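Local coordinates for superoxide dismutase [Fe] (Sulfolobus solfataricus, PDB 1WB7), which converts superoxide radicals to hydrogen peroxide and dioxygen at an iron centre, one iron per subunit of a homotetramer, at residues 182-185 with 186-190. The protein carries 1 engineered substitution. Numbering follows the deposited sequence.
Sequences NKRA and DYVNA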
loop_
_atom_site.group_PDB
_atom_site.type_symbol
_atom_site.label_atom_id
_atom_site.label_comp_id
_atom_site.label_asym_id
_atom_site.label_seq_id
_atom_site.Cartn_x
_atom_site.Cartn_y
_atom_site.Cartn_z
ATOM N N ASN A 182 -1.083 -22.674 8.865
ATOM C CA ASN A 182 -1.750 -21.383 8.988
ATOM C C ASN A 182 -1.954 -20.859 10.411
ATOM O O ASN A 182 -2.650 -19.859 10.600
ATOM C CB ASN A 182 -3.100 -21.425 8.267
ATOM C CG ASN A 182 -4.110 -22.306 8.972
ATOM O OD1 ASN A 182 -3.808 -23.437 9.359
ATOM N ND2 ASN A 182 -5.325 -21.792 9.136
ATOM N N LYS A 183 -1.354 -21.507 11.406
ATOM C CA LYS A 183 -1.508 -21.057 12.793
ATOM C C LYS A 183 -0.438 -20.038 13.206
ATOM O O LYS A 183 0.348 -20.273 14.125
ATOM C CB LYS A 183 -1.473 -22.260 13.741
ATOM C CG LYS A 183 -2.621 -23.246 13.548
ATOM C CD LYS A 183 -3.978 -22.565 13.716
ATOM C CE LYS A 183 -5.124 -23.570 13.668
ATOM N NZ LYS A 183 -5.058 -24.545 14.803
ATOM N N ARG A 184 -0.425 -18.896 12.527
ATOM C CA ARG A 184 0.547 -17.847 12.802
ATOM C C ARG A 184 0.620 -17.470 14.283
ATOM O O ARG A 184 1.701 -17.207 14.807
ATOM C CB ARG A 184 0.215 -16.602 11.970
ATOM C CG ARG A 184 1.313 -15.542 11.958
ATOM C CD ARG A 184 0.960 -14.381 11.039
ATOM N NE ARG A 184 -0.159 -13.600 11.556
ATOM C CZ ARG A 184 -0.672 -12.536 10.946
ATOM N NH1 ARG A 184 -0.172 -12.127 9.788
ATOM N NH2 ARG A 184 -1.675 -11.872 11.500
ATOM N N ALA A 185 -0.529 -17.448 14.954
ATOM C CA ALA A 185 -0.574 -17.079 16.366
ATOM C C ALA A 185 0.251 -18.003 17.257
ATOM O O ALA A 185 0.811 -17.559 18.265
ATOM C CB ALA A 185 -2.023 -17.029 16.851
ATOM N N ASP A 186 0.324 -19.283 16.900
ATOM C CA ASP A 186 1.109 -20.232 17.687
ATOM C C ASP A 186 2.594 -19.960 17.482
ATOM O O ASP A 186 3.401 -20.100 18.406
ATOM C CB ASP A 186 0.783 -21.676 17.293
ATOM C CG ASP A 186 -0.629 -22.082 17.682
ATOM O OD1 ASP A 186 -1.142 -21.564 18.694
ATOM O OD2 ASP A 186 -1.225 -22.930 16.990
ATOM N N TYR A 187 2.944 -19.574 16.260
ATOM C CA TYR A 187 4.321 -19.238 15.911
ATOM C C TYR A 187 4.725 -17.995 16.703
ATOM O O TYR A 187 5.829 -17.915 17.235
ATOM C CB TYR A 187 4.414 -18.960 14.407
ATOM C CG TYR A 187 5.535 -18.031 13.997
ATOM C CD1 TYR A 187 6.868 -18.430 14.080
ATOM C CD2 TYR A 187 5.258 -16.755 13.508
ATOM C CE1 TYR A 187 7.905 -17.577 13.681
ATOM C CE2 TYR A 187 6.282 -15.893 13.107
ATOM C CZ TYR A 187 7.605 -16.311 13.196
ATOM O OH TYR A 187 8.615 -15.465 12.796
ATOM N N VAL A 188 3.818 -17.027 16.781
ATOM C CA VAL A 188 4.093 -15.801 17.517
ATOM C C VAL A 188 4.364 -16.122 18.988
ATOM O O VAL A 188 5.297 -15.574 19.580
ATOM C CB VAL A 188 2.914 -14.800 17.408
ATOM C CG1 VAL A 188 3.177 -13.578 18.279
ATOM C CG2 VAL A 188 2.730 -14.375 15.959
ATOM N N ASN A 189 3.562 -17.011 19.577
ATOM C CA ASN A 189 3.761 -17.378 20.980
ATOM C C ASN A 189 5.106 -18.064 21.174
ATOM O O ASN A 189 5.825 -17.779 22.132
ATOM C CB ASN A 189 2.661 -18.319 21.481
ATOM C CG ASN A 189 1.313 -17.631 21.635
ATOM O OD1 ASN A 189 1.233 -16.461 22.032
ATOM N ND2 ASN A 189 0.238 -18.368 21.345
ATOM N N ALA A 190 5.445 -18.972 20.264
ATOM C CA ALA A 190 6.706 -19.704 20.351
ATOM C C ALA A 190 7.925 -18.801 20.185
ATOM O O ALA A 190 8.962 -19.016 20.812
ATOM C CB ALA A 190 6.733 -20.804 19.302
HETATM O O HOH W 1 -3.960 -23.955 17.468
#
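Lys183 is the N-cap of helix 184-191, in the C-terminal domain of this iron superoxide dismutase, and Asp186 lies in the first turn. Lys183 O accepts from Asp186 N at 2.9 Å, the donor standing well above the carbonyl plane, and more weakly from Tyr187 N. Stronger i to i+4 bonds follow, Val188 N to Arg184 O at 2.9 Å and Asn189 N to Ala185 O at 3.1 Å. Val188 also lays CG2 against Arg184 O, 3.2 Å away. With CG of Tyr187 turned away from its own amide nitrogen (chi1 153°) and beside the carbonyl carbon, the ring puts its edge near Arg184 O, which lies close to the ring plane. The Tyr187 hydroxyl is hydrogen-bonded to Asp170 O and Tyr87 OH, which ties this turn to the backbone of an iron ligand, while Arg184 NH2 is hydrogen-bonded to Leu130 O. On the exposed face, Lys183 and Asp186 run side by side, and OD2 of Asp186 rests 3.3 Å from CB of Lys183. The lysine chain bends at chi2 and chi4, leaving NZ 4.7 Å from OD2, too far for a direct salt bridge. One water closes that gap, accepting from Lys183 NZ at 2.9 Å and donating to Asp186 OD2 at 3.0 Å.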